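Long-range contacts in DUF4785 domain-containing protein (Legionella pneumophila subsp. pneumophila, PDB 4KH9), which is of unknown function but binds calcium and is built of three beta-rich domains, two of them related to the E-set fold: residues 9-14 and 289-294; 70-75 and 124-129; 164-169 and 257-262; 278-283 and 330-335. All blocks are in the same frame, centred on the assembly; numbering follows the deposited sequence.

Contact 1 (9-14 and 289-294); sequences TKAYEC and VATASR
Over one face of the Tyr12 ring lies the methyl group CG2 of Thr291, a CH-pi contact in which the carbon sits 4.2 Å from the ring centroid, displaced toward the CE1 side of the rim. Tyr12 belongs to an extended N-terminal segment without regular secondary structure that runs over the turn between two successive strands, 281-289 and 293-302, of the E-set-like C-terminal domain; these strands lie in different sheets of that domain. The two chain segments run about 55° apart, and 9-14 is irregular, so it packs as a loop without strand pairing.

Thr291 serves the contact with both branches. OG1 lies beside the backbone N (chi1 -71°), which leaves CG2 on the far side from that N and facing the ring, while OG1 receives the amide hydrogen of Tyr12: Tyr12 N to Thr291 OG1 is 3.0 Å, with an angle of 162° at the hydrogen. One short side chain thus grips both the backbone and the aromatic group of the same residue, and its axis crosses that of Tyr12 at about a right angle. The phenol end is held from outside the two segments, since both Tyr12 OH and Ser293 OG are hydrogen-bonded to the carboxylate of Asp353, one to each oxygen.

Upstream, small side chains meet: Ala11 CB lies 4.2 Å from Ala290 CB and 3.4 Å from Thr291 OG1. Downstream, the segment is tied by the Cys14-Cys17 disulfide. At the other end, the methyl carbon Ala290 CB points at the N-terminal segment and approaches Thr9 OG1 to 3.5 Å.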
loop_
_atom_site.group_PDB
_atom_site.type_symbol
_atom_site.label_atom_id
_atom_site.label_comp_id
_atom_site.label_asym_id
_atom_site.label_seq_id
_atom_site.Cartn_x
_atom_site.Cartn_y
_atom_site.Cartn_z
ATOM N N THR A 9 1.816 24.625 -6.242
ATOM C CA THR A 9 1.892 24.155 -4.862
ATOM C C THR A 9 0.488 24.122 -4.222
ATOM O O THR A 9 -0.434 24.814 -4.656
ATOM C CB THR A 9 2.874 24.976 -4.008
ATOM O OG1 THR A 9 2.384 26.290 -3.845
ATOM C CG2 THR A 9 4.288 24.993 -4.557
ATOM N N LYS A 10 0.351 23.325 -3.170
ATOM C CA LYS A 10 -0.888 23.151 -2.430
ATOM C C LYS A 10 -0.565 23.180 -0.931
ATOM O O LYS A 10 0.366 22.512 -0.480
ATOM C CB LYS A 10 -1.566 21.821 -2.871
ATOM C CG LYS A 10 -2.799 21.392 -2.072
ATOM C CD LYS A 10 -4.060 22.153 -2.384
ATOM C CE LYS A 10 -5.200 21.479 -1.673
ATOM N NZ LYS A 10 -6.401 22.333 -1.614
ATOM N N ALA A 11 -1.294 23.993 -0.176
ATOM C CA ALA A 11 -1.094 24.072 1.273
ATOM C C ALA A 11 -1.839 22.931 1.976
ATOM O O ALA A 11 -2.804 22.392 1.429
ATOM C CB ALA A 11 -1.570 25.424 1.802
ATOM N N TYR A 12 -1.369 22.551 3.175
ATOM C CA TYR A 12 -2.022 21.549 4.011
ATOM C C TYR A 12 -1.922 21.997 5.479
ATOM O O TYR A 12 -1.045 22.786 5.836
ATOM C CB TYR A 12 -1.457 20.135 3.790
ATOM C CG TYR A 12 -0.050 19.903 4.295
ATOM C CD1 TYR A 12 1.053 20.296 3.543
ATOM C CD2 TYR A 12 0.183 19.218 5.488
ATOM C CE1 TYR A 12 2.353 20.073 3.995
ATOM C CE2 TYR A 12 1.482 18.954 5.930
ATOM C CZ TYR A 12 2.565 19.386 5.178
ATOM O OH TYR A 12 3.858 19.162 5.601
ATOM N N GLU A 13 -2.875 21.545 6.301
ATOM C CA GLU A 13 -2.913 21.825 7.732
ATOM C C GLU A 13 -2.056 20.783 8.399
ATOM O O GLU A 13 -2.360 19.596 8.321
ATOM C CB GLU A 13 -4.362 21.847 8.286
ATOM C CG GLU A 13 -5.247 22.945 7.704
ATOM C CD GLU A 13 -6.645 23.058 8.291
ATOM O OE1 GLU A 13 -6.804 22.858 9.520
ATOM O OE2 GLU A 13 -7.576 23.405 7.528
ATOM N N CYS A 14 -0.934 21.217 8.973
ATOM C CA CYS A 14 0.035 20.331 9.594
ATOM C C CYS A 14 0.056 20.521 11.089
ATOM O O CYS A 14 0.225 21.644 11.565
ATOM C CB CYS A 14 1.413 20.561 8.996
ATOM S SG CYS A 14 2.585 19.228 9.341
ATOM N N VAL A 289 7.148 27.699 -1.610
ATOM C CA VAL A 289 6.622 26.962 -0.449
ATOM C C VAL A 289 5.204 27.459 -0.144
ATOM O O VAL A 289 4.991 28.670 -0.067
ATOM C CB VAL A 289 7.567 27.123 0.795
ATOM C CG1 VAL A 289 7.004 26.434 2.024
ATOM C CG2 VAL A 289 8.981 26.628 0.507
ATOM N N ALA A 290 4.257 26.519 0.061
ATOM C CA ALA A 290 2.857 26.810 0.379
ATOM C C ALA A 290 2.588 26.665 1.873
ATOM O O ALA A 290 1.734 27.380 2.404
ATOM C CB ALA A 290 1.941 25.873 -0.409
ATOM N N THR A 291 3.285 25.719 2.547
ATOM C CA THR A 291 3.085 25.429 3.975
ATOM C C THR A 291 4.416 25.453 4.727
ATOM O O THR A 291 5.376 24.823 4.289
ATOM C CB THR A 291 2.381 24.068 4.136
ATOM O OG1 THR A 291 1.036 24.207 3.707
ATOM C CG2 THR A 291 2.383 23.545 5.565
ATOM N N ALA A 292 4.440 26.151 5.882
ATOM C CA ALA A 292 5.586 26.260 6.780
ATOM C C ALA A 292 5.970 24.862 7.285
ATOM O O ALA A 292 5.140 24.157 7.870
ATOM C CB ALA A 292 5.255 27.197 7.948
ATOM N N SER A 293 7.190 24.423 6.968
ATOM C CA SER A 293 7.640 23.082 7.349
ATOM C C SER A 293 9.123 22.968 7.190
ATOM O O SER A 293 9.779 23.905 6.746
ATOM C CB SER A 293 6.936 22.019 6.490
ATOM O OG SER A 293 7.145 20.700 6.970
ATOM N N ARG A 294 9.657 21.798 7.526
ATOM C CA ARG A 294 11.065 21.491 7.304
ATOM C C ARG A 294 11.183 20.740 5.989
ATOM O O ARG A 294 10.517 19.726 5.767
ATOM C CB ARG A 294 11.667 20.702 8.475
ATOM C CG ARG A 294 13.161 20.478 8.308
ATOM C CD ARG A 294 13.743 19.778 9.517
ATOM N NE ARG A 294 15.192 19.659 9.392
ATOM C CZ ARG A 294 16.062 20.652 9.548
ATOM N NH1 ARG A 294 15.640 21.884 9.806
ATOM N NH2 ARG A 294 17.358 20.431 9.404
#

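Contact 2 (70-75 and 124-129)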
loop_
_atom_site.group_PDB
_atom_site.type_symbol
_atom_site.label_atom_id
_atom_site.label_comp_id
_atom_site.label_asym_id
_atom_site.label_seq_id
_atom_site.Cartn_x
_atom_site.Cartn_y
_atom_site.Cartn_z
ATOM N N GLY A 70 -7.497 -28.071 2.069
ATOM C CA GLY A 70 -6.503 -27.504 2.970
ATOM C C GLY A 70 -6.420 -26.002 3.031
ATOM O O GLY A 70 -5.341 -25.459 3.298
ATOM N N ALA A 71 -7.569 -25.304 2.883
ATOM C CA ALA A 71 -7.589 -23.867 3.032
ATOM C C ALA A 71 -7.344 -23.490 4.487
ATOM O O ALA A 71 -7.664 -24.269 5.396
ATOM C CB ALA A 71 -8.913 -23.286 2.553
ATOM N N VAL A 72 -6.762 -22.305 4.708
ATOM C CA VAL A 72 -6.477 -21.830 6.066
ATOM C C VAL A 72 -7.483 -20.709 6.412
ATOM O O VAL A 72 -7.690 -19.806 5.617
ATOM C CB VAL A 72 -5.010 -21.378 6.186
ATOM C CG1 VAL A 72 -4.715 -20.856 7.592
ATOM C CG2 VAL A 72 -4.042 -22.544 5.832
ATOM N N VAL A 73 -8.156 -20.838 7.553
ATOM C CA VAL A 73 -9.212 -19.914 7.993
ATOM C C VAL A 73 -8.824 -19.263 9.334
ATOM O O VAL A 73 -8.388 -19.949 10.259
ATOM C CB VAL A 73 -10.581 -20.638 8.080
ATOM C CG1 VAL A 73 -11.703 -19.693 8.534
ATOM C CG2 VAL A 73 -10.941 -21.285 6.733
ATOM N N ARG A 74 -8.996 -17.922 9.407
ATOM C CA ARG A 74 -8.719 -17.147 10.612
ATOM C C ARG A 74 -9.931 -16.283 10.974
ATOM O O ARG A 74 -10.451 -15.556 10.132
ATOM C CB ARG A 74 -7.457 -16.286 10.432
ATOM C CG ARG A 74 -7.048 -15.510 11.696
ATOM C CD ARG A 74 -5.709 -14.821 11.591
ATOM N NE ARG A 74 -5.632 -13.842 10.503
ATOM C CZ ARG A 74 -4.956 -14.025 9.369
ATOM N NH1 ARG A 74 -4.321 -15.168 9.142
ATOM N NH2 ARG A 74 -4.928 -13.071 8.445
ATOM N N ILE A 75 -10.365 -16.358 12.232
ATOM C CA ILE A 75 -11.491 -15.571 12.742
ATOM C C ILE A 75 -10.998 -14.777 13.957
ATOM O O ILE A 75 -10.591 -15.386 14.945
ATOM C CB ILE A 75 -12.673 -16.505 13.095
ATOM C CG1 ILE A 75 -13.086 -17.377 11.889
ATOM C CG2 ILE A 75 -13.862 -15.729 13.732
ATOM C CD1 ILE A 75 -13.263 -18.877 12.291
HETATM N N MSE A 124 -8.141 -20.126 14.532
HETATM C CA MSE A 124 -7.394 -20.336 13.289
HETATM C C MSE A 124 -7.260 -21.835 13.035
HETATM O O MSE A 124 -6.986 -22.589 13.961
HETATM C CB MSE A 124 -6.017 -19.656 13.315
HETATM C CG MSE A 124 -5.274 -19.750 11.959
HETATM SE SE MSE A 124 -3.644 -18.692 11.934
HETATM C CE MSE A 124 -3.127 -18.742 10.044
ATOM N N LEU A 125 -7.442 -22.259 11.784
ATOM C CA LEU A 125 -7.333 -23.664 11.457
ATOM C C LEU A 125 -7.040 -23.881 10.001
ATOM O O LEU A 125 -7.389 -23.079 9.141
ATOM C CB LEU A 125 -8.631 -24.464 11.832
ATOM C CG LEU A 125 -9.832 -24.368 10.878
ATOM C CD1 LEU A 125 -10.657 -25.644 10.913
ATOM C CD2 LEU A 125 -10.695 -23.108 11.149
ATOM N N GLN A 126 -6.451 -25.027 9.730
ATOM C CA GLN A 126 -6.318 -25.477 8.362
ATOM C C GLN A 126 -7.312 -26.619 8.219
ATOM O O GLN A 126 -7.286 -27.559 9.015
ATOM C CB GLN A 126 -4.885 -25.866 8.010
ATOM C CG GLN A 126 -4.782 -26.268 6.541
ATOM C CD GLN A 126 -3.363 -26.522 6.090
ATOM O OE1 GLN A 126 -2.524 -27.109 6.813
ATOM N NE2 GLN A 126 -3.098 -26.149 4.858
ATOM N N ILE A 127 -8.174 -26.535 7.222
ATOM C CA ILE A 127 -9.210 -27.546 6.999
ATOM C C ILE A 127 -8.538 -28.846 6.558
ATOM O O ILE A 127 -7.679 -28.812 5.663
ATOM C CB ILE A 127 -10.298 -27.077 5.986
ATOM C CG1 ILE A 127 -10.918 -25.744 6.433
ATOM C CG2 ILE A 127 -11.383 -28.166 5.825
ATOM C CD1 ILE A 127 -11.845 -25.068 5.365
ATOM N N LYS A 128 -8.922 -29.986 7.204
ATOM C CA LYS A 128 -8.380 -31.306 6.838
ATOM C C LYS A 128 -8.632 -31.585 5.349
ATOM O O LYS A 128 -9.769 -31.378 4.891
ATOM C CB LYS A 128 -9.000 -32.421 7.682
ATOM C CG LYS A 128 -8.636 -32.383 9.136
ATOM C CD LYS A 128 -9.229 -33.583 9.879
ATOM C CE LYS A 128 -10.740 -33.618 9.946
ATOM N NZ LYS A 128 -11.191 -34.779 10.771
ATOM N N PRO A 129 -7.595 -32.044 4.589
ATOM C CA PRO A 129 -7.774 -32.303 3.151
ATOM C C PRO A 129 -8.890 -33.313 2.843
ATOM O O PRO A 129 -9.453 -33.242 1.766
ATOM C CB PRO A 129 -6.390 -32.860 2.731
ATOM C CG PRO A 129 -5.430 -32.173 3.662
ATOM C CD PRO A 129 -6.185 -32.282 4.979
HETATM O O HOH W 1 -9.808 -29.582 2.896
#
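Gln126 and the selenomethionine Met124 both stretch straight out from their strand (chi1 -177° and -174°, the chains extended beyond CG), which takes Gln126 across to Gly70 on the opposite segment and lays the end methyl of Met124 against Val72. Strands 72-75 and 124-126 pair here in a four-stranded antiparallel sheet of the N-terminal domain, where strand 123-126 is an edge strand and strand 150-156 flanks 72-77 on its other side.

Val73 and Leu125 form the hydrogen-bonded pair: Val73 N to Leu125 O and Leu125 N to Val73 O are both 2.9 Å. Ile127 N continues the ladder to Ala71 O just beyond the strand end. Val72, Arg74, Met124 and Gln126 share one face. There Met124 CE lies 3.6 Å from Val72 CG1. Val73, Leu125 and Ile127 CD1 gather on the buried face, Leu125 CD2 lying 3.9 Å from Val73 CB; Phe136 and Leu98 add to this layer.

Gly70, at positive phi, turns the chain just before the strand. Its N shares a bridging water with Lys128 O, and its CA approaches Ile127 O to 3.2 Å. Its carbonyl oxygen accepts the side-chain amide: Gln126 NE2 to Gly70 O is 2.8 Å, the acceptor lying near the Gln126 amide plane.

Contact 3 (164-169 and 257-262); sequences LEVETD and GHTAFS
Strands 164-168 and 257-262 run in nearly the same direction, 20° apart, with axes 6.8 Å from each other at closest approach, too far for backbone pairing, so the contact rests on side chains directed from each strand toward the other. Val166 occupies the middle. Its CG2 lies between its own backbone N and carbonyl carbon and reaches over the opposing backbone, 3.6 Å from His258 O and 3.9 Å from Thr259 CB. Leu164 comes down at one end, where a chi1 of -178° swings CG away from the Leu164 N; its CD2 settles 3.6 Å from Gly257 N. Because Gly257 has no side chain, the leucine methyl can lie directly on the main chain.

These are the first and last strands of the E-set-like, immunoglobulin-type central domain. They lie near the two ends of a sheet that curls round and so run alongside each other, with Leu164, Val166 and Thr168 pointing toward Gly257, Thr259 and Phe261. Strand 238-248 adds Val244 next to Leu164 and Thr242 next to Val166, while strand 178-186 adds Leu179 beside Thr168 and Phe261.

Toward the other end, two threonines meet through their methyls, Thr168 CG2 to Thr259 CG2 being 4.2 Å, with the side chains slanting across one another. Their hydroxyls are held by one outside residue: Thr168 OG1 is hydrogen-bonded to the side-chain amide of Asn42 and Thr259 OG1 to its backbone carbonyl, so both buried hydroxyls have partners. Last in the row, Thr168 OG1 lies 4.2 Å from Phe261 CB, and the Phe261 ring also meets those of Trp238 and Tyr173.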
loop_
_atom_site.group_PDB
_atom_site.type_symbol
_atom_site.label_atom_id
_atom_site.label_comp_id
_atom_site.label_asym_id
_atom_site.label_seq_id
_atom_site.Cartn_x
_atom_site.Cartn_y
_atom_site.Cartn_z
ATOM N N LEU A 164 -6.260 -13.465 -7.572
ATOM C CA LEU A 164 -6.649 -12.116 -7.955
ATOM C C LEU A 164 -5.402 -11.308 -8.094
ATOM O O LEU A 164 -4.587 -11.310 -7.171
ATOM C CB LEU A 164 -7.591 -11.490 -6.914
ATOM C CG LEU A 164 -8.103 -10.081 -7.228
ATOM C CD1 LEU A 164 -9.107 -10.106 -8.377
ATOM C CD2 LEU A 164 -8.700 -9.443 -6.012
ATOM N N GLU A 165 -5.219 -10.632 -9.234
ATOM C CA GLU A 165 -4.047 -9.769 -9.420
ATOM C C GLU A 165 -4.499 -8.283 -9.455
ATOM O O GLU A 165 -5.433 -7.960 -10.155
ATOM C CB GLU A 165 -3.270 -10.161 -10.680
ATOM C CG GLU A 165 -1.983 -9.365 -10.814
ATOM C CD GLU A 165 -1.075 -9.824 -11.936
ATOM O OE1 GLU A 165 -0.557 -10.958 -11.841
ATOM O OE2 GLU A 165 -0.844 -9.039 -12.886
ATOM N N VAL A 166 -3.858 -7.413 -8.647
ATOM C CA VAL A 166 -4.175 -5.985 -8.563
ATOM C C VAL A 166 -2.891 -5.178 -8.691
ATOM O O VAL A 166 -1.819 -5.645 -8.279
ATOM C CB VAL A 166 -4.929 -5.604 -7.263
ATOM C CG1 VAL A 166 -6.225 -6.387 -7.127
ATOM C CG2 VAL A 166 -4.048 -5.770 -6.018
ATOM N N GLU A 167 -2.989 -3.978 -9.246
ATOM C CA GLU A 167 -1.858 -3.031 -9.345
ATOM C C GLU A 167 -2.359 -1.628 -9.685
ATOM O O GLU A 167 -3.433 -1.499 -10.246
ATOM C CB GLU A 167 -0.795 -3.465 -10.372
ATOM C CG GLU A 167 -1.288 -3.609 -11.792
ATOM C CD GLU A 167 -0.193 -3.822 -12.820
ATOM O OE1 GLU A 167 0.687 -2.940 -12.952
ATOM O OE2 GLU A 167 -0.234 -4.861 -13.516
ATOM N N THR A 168 -1.564 -0.588 -9.374
ATOM C CA THR A 168 -1.905 0.791 -9.754
ATOM C C THR A 168 -0.865 1.241 -10.810
ATOM O O THR A 168 0.182 0.603 -10.932
ATOM C CB THR A 168 -2.018 1.717 -8.551
ATOM O OG1 THR A 168 -0.779 1.787 -7.869
ATOM C CG2 THR A 168 -3.110 1.285 -7.578
ATOM N N ASP A 169 -1.177 2.261 -11.613
ATOM C CA ASP A 169 -0.287 2.691 -12.714
ATOM C C ASP A 169 0.991 3.384 -12.194
ATOM O O ASP A 169 1.924 3.604 -12.967
ATOM C CB ASP A 169 -1.021 3.616 -13.695
ATOM C CG ASP A 169 -1.646 4.893 -13.140
ATOM O OD1 ASP A 169 -2.005 4.917 -11.949
ATOM O OD2 ASP A 169 -1.925 5.797 -13.934
ATOM N N GLY A 257 -8.265 -8.431 -2.550
ATOM C CA GLY A 257 -6.875 -8.035 -2.709
ATOM C C GLY A 257 -6.604 -6.620 -2.286
ATOM O O GLY A 257 -7.522 -5.811 -2.184
ATOM N N HIS A 258 -5.326 -6.366 -2.030
ATOM C CA HIS A 258 -4.779 -5.099 -1.569
ATOM C C HIS A 258 -3.496 -4.762 -2.288
ATOM O O HIS A 258 -2.750 -5.679 -2.650
ATOM C CB HIS A 258 -4.453 -5.151 -0.049
ATOM C CG HIS A 258 -5.567 -5.495 0.896
ATOM N ND1 HIS A 258 -6.257 -4.514 1.593
ATOM C CD2 HIS A 258 -5.987 -6.706 1.323
ATOM C CE1 HIS A 258 -7.104 -5.161 2.381
ATOM N NE2 HIS A 258 -6.974 -6.481 2.255
ATOM N N THR A 259 -3.177 -3.479 -2.406
ATOM C CA THR A 259 -1.869 -3.036 -2.878
ATOM C C THR A 259 -1.674 -1.614 -2.328
ATOM O O THR A 259 -2.632 -0.864 -2.121
ATOM C CB THR A 259 -1.564 -3.199 -4.375
ATOM O OG1 THR A 259 -0.127 -3.209 -4.459
ATOM C CG2 THR A 259 -2.177 -2.087 -5.258
ATOM N N ALA A 260 -0.426 -1.310 -1.978
ATOM C CA ALA A 260 -0.044 -0.047 -1.370
ATOM C C ALA A 260 0.457 0.940 -2.408
ATOM O O ALA A 260 1.057 0.571 -3.419
ATOM C CB ALA A 260 1.046 -0.281 -0.317
ATOM N N PHE A 261 0.248 2.214 -2.119
ATOM C CA PHE A 261 0.777 3.299 -2.932
ATOM C C PHE A 261 1.005 4.481 -2.007
ATOM O O PHE A 261 0.397 4.567 -0.936
ATOM C CB PHE A 261 -0.126 3.646 -4.142
ATOM C CG PHE A 261 -1.506 4.155 -3.808
ATOM C CD1 PHE A 261 -2.584 3.268 -3.673
ATOM C CD2 PHE A 261 -1.745 5.523 -3.691
ATOM C CE1 PHE A 261 -3.869 3.739 -3.396
ATOM C CE2 PHE A 261 -3.033 6.000 -3.437
ATOM C CZ PHE A 261 -4.090 5.103 -3.300
ATOM N N SER A 262 1.945 5.340 -2.384
ATOM C CA SER A 262 2.290 6.529 -1.595
ATOM C C SER A 262 1.567 7.740 -2.149
ATOM O O SER A 262 1.366 7.840 -3.360
ATOM C CB SER A 262 3.805 6.746 -1.618
ATOM O OG SER A 262 4.151 7.916 -0.903
#

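Contact 4 (278-283 and 330-335)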
loop_
_atom_site.group_PDB
_atom_site.type_symbol
_atom_site.label_atom_id
_atom_site.label_comp_id
_atom_site.label_asym_id
_atom_site.label_seq_id
_atom_site.Cartn_x
_atom_site.Cartn_y
_atom_site.Cartn_z
ATOM N N SER A 278 32.241 27.187 -8.969
ATOM C CA SER A 278 32.916 25.985 -9.450
ATOM C C SER A 278 33.922 25.490 -8.417
ATOM O O SER A 278 34.314 24.317 -8.451
ATOM C CB SER A 278 33.611 26.280 -10.776
ATOM O OG SER A 278 33.550 25.154 -11.635
ATOM N N LYS A 279 34.351 26.396 -7.506
ATOM C CA LYS A 279 35.317 26.090 -6.460
ATOM C C LYS A 279 34.913 26.803 -5.155
ATOM O O LYS A 279 35.292 27.962 -4.945
ATOM C CB LYS A 279 36.750 26.462 -6.890
ATOM N N PRO A 280 34.141 26.127 -4.261
ATOM C CA PRO A 280 33.596 24.762 -4.390
ATOM C C PRO A 280 32.349 24.731 -5.291
ATOM O O PRO A 280 31.704 25.763 -5.480
ATOM C CB PRO A 280 33.284 24.382 -2.937
ATOM C CG PRO A 280 32.936 25.677 -2.277
ATOM C CD PRO A 280 33.732 26.754 -2.984
ATOM N N LEU A 281 32.032 23.553 -5.869
ATOM C CA LEU A 281 30.871 23.349 -6.745
ATOM C C LEU A 281 29.596 23.604 -5.970
ATOM O O LEU A 281 29.154 22.751 -5.201
ATOM C CB LEU A 281 30.891 21.933 -7.331
ATOM C CG LEU A 281 30.128 21.674 -8.624
ATOM C CD1 LEU A 281 30.227 22.843 -9.629
ATOM C CD2 LEU A 281 30.599 20.390 -9.257
ATOM N N THR A 282 29.023 24.807 -6.148
ATOM C CA THR A 282 27.848 25.234 -5.404
ATOM C C THR A 282 26.733 25.603 -6.364
ATOM O O THR A 282 26.959 26.284 -7.374
ATOM C CB THR A 282 28.215 26.396 -4.461
ATOM O OG1 THR A 282 29.294 25.991 -3.629
ATOM C CG2 THR A 282 27.081 26.801 -3.559
ATOM N N PHE A 283 25.520 25.138 -6.032
ATOM C CA PHE A 283 24.321 25.381 -6.823
ATOM C C PHE A 283 23.287 26.064 -5.981
ATOM O O PHE A 283 23.298 25.914 -4.761
ATOM C CB PHE A 283 23.753 24.067 -7.396
ATOM C CG PHE A 283 24.721 23.287 -8.243
ATOM C CD1 PHE A 283 25.616 22.391 -7.661
ATOM C CD2 PHE A 283 24.777 23.479 -9.619
ATOM C CE1 PHE A 283 26.560 21.723 -8.436
ATOM C CE2 PHE A 283 25.713 22.794 -10.397
ATOM C CZ PHE A 283 26.597 21.922 -9.797
ATOM N N GLN A 330 20.712 26.537 -1.283
ATOM C CA GLN A 330 22.059 26.333 -1.757
ATOM C C GLN A 330 22.579 24.949 -1.374
ATOM O O GLN A 330 22.356 24.505 -0.264
ATOM C CB GLN A 330 22.938 27.427 -1.122
ATOM C CG GLN A 330 24.204 27.716 -1.878
ATOM C CD GLN A 330 25.088 28.652 -1.103
ATOM O OE1 GLN A 330 26.088 28.234 -0.516
ATOM N NE2 GLN A 330 24.705 29.926 -1.025
ATOM N N PHE A 331 23.269 24.266 -2.288
ATOM C CA PHE A 331 23.875 22.967 -1.999
ATOM C C PHE A 331 25.208 22.914 -2.702
ATOM O O PHE A 331 25.382 23.569 -3.730
ATOM C CB PHE A 331 22.968 21.769 -2.350
ATOM C CG PHE A 331 22.609 21.572 -3.798
ATOM C CD1 PHE A 331 21.504 22.215 -4.351
ATOM C CD2 PHE A 331 23.353 20.717 -4.605
ATOM C CE1 PHE A 331 21.160 22.017 -5.691
ATOM C CE2 PHE A 331 23.021 20.537 -5.950
ATOM C CZ PHE A 331 21.911 21.166 -6.478
ATOM N N THR A 332 26.163 22.179 -2.113
ATOM C CA THR A 332 27.547 22.108 -2.563
ATOM C C THR A 332 28.060 20.680 -2.674
ATOM O O THR A 332 27.666 19.821 -1.892
ATOM C CB THR A 332 28.440 22.864 -1.526
ATOM O OG1 THR A 332 27.878 24.128 -1.205
ATOM C CG2 THR A 332 29.882 23.057 -1.992
ATOM N N PHE A 333 29.001 20.463 -3.595
ATOM C CA PHE A 333 29.723 19.204 -3.765
ATOM C C PHE A 333 31.217 19.449 -3.565
ATOM O O PHE A 333 31.689 20.577 -3.756
ATOM C CB PHE A 333 29.453 18.555 -5.134
ATOM C CG PHE A 333 28.001 18.248 -5.399
ATOM C CD1 PHE A 333 27.379 17.160 -4.794
ATOM C CD2 PHE A 333 27.257 19.028 -6.276
ATOM C CE1 PHE A 333 26.045 16.859 -5.073
ATOM C CE2 PHE A 333 25.926 18.722 -6.542
ATOM C CZ PHE A 333 25.320 17.659 -5.917
ATOM N N ASP A 334 31.960 18.393 -3.205
ATOM C CA ASP A 334 33.395 18.504 -2.971
ATOM C C ASP A 334 34.209 18.565 -4.274
ATOM O O ASP A 334 34.970 19.527 -4.431
ATOM C CB ASP A 334 33.887 17.347 -2.093
ATOM C CG ASP A 334 33.479 17.517 -0.645
ATOM O OD1 ASP A 334 33.526 18.661 -0.148
ATOM O OD2 ASP A 334 33.172 16.503 0.006
ATOM N N ASN A 335 34.071 17.563 -5.187
ATOM C CA ASN A 335 34.836 17.423 -6.448
ATOM C C ASN A 335 36.347 17.306 -6.148
ATOM O O ASN A 335 36.757 16.479 -5.333
ATOM C CB ASN A 335 34.566 18.579 -7.449
ATOM C CG ASN A 335 35.139 18.375 -8.840
ATOM O OD1 ASN A 335 35.585 17.281 -9.207
ATOM N ND2 ASN A 335 35.072 19.403 -9.677
HETATM O O HOH W 2 35.429 21.845 -7.856
#
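An aromatic cluster of Phe283, Phe331 and Phe333 lines the inner face of an antiparallel strand pair in the E-set-like C-terminal domain, where strand 330-333 forms the edge of a four-stranded sheet packed against strands 293-302 and 345-353 of the other sheet. The three rings form a triangle in which each meets the other two, Phe333 CE2 lying at the edge of the Phe331 ring. Phe283 CB rests over one face of the Phe331 ring, 3.8 Å from the centroid, in a CH-pi contact. The rings of Phe283 and Phe331 are turned only 23° from parallel but are slid so far apart that they barely overlap. Toward Phe333 the meeting is rim to rim, with planes at 69° and Phe283 CE1 3.5 Å from Phe333 CD2. Leu346 touches all three phenylalanines, and Leu297 and Leu349 pack on Phe331.

Phe331 has CG between its backbone N and carbonyl carbon (chi1 64°), which swings the ring back under Phe283. The backbones of these two residues form a hydrogen-bonded pair, with Phe283 N to Phe331 O at 2.8 Å and the return bond from Phe331 N to Phe283 O at 3.0 Å. One step further along, toward Pro280, Phe333 N is hydrogen-bonded to Leu281 O.

On the other face the threonines form a non-hydrogen-bonded pair, their hydroxyls 3.4 Å apart from Thr282 OG1 to Thr332 OG1, a weak hydrogen bond. Pro280, which follows a cis peptide bond, lays CB 3.8 Å from Thr332 CG2. Flanking the pair at the opposite end, Thr282 CG2 packs 3.5 Å from the aliphatic carbon Gln330 CG.

In the fold
The four contacts sample all three domains of an elongated chain. Contact 2 lies in the N-terminal domain, contact 3 in the central domain, and contacts 1 and 4 at the C-terminal domain. Contacts 2 and 4 are the farthest apart, with centres 62 Å from each other, whereas contacts 2 and 3 are 26 Å apart. Along the chain, contacts 2, 3 and 4 close in series. Contact 1 joins the N-terminal segment to the C-terminal domain, so contacts 2 and 3 are nested inside its loop, and it crosses contact 4 in sequence. The successive strands 281-289 and 293-302 link contacts 4 and 1. The chain's start is thus packed on its last domain.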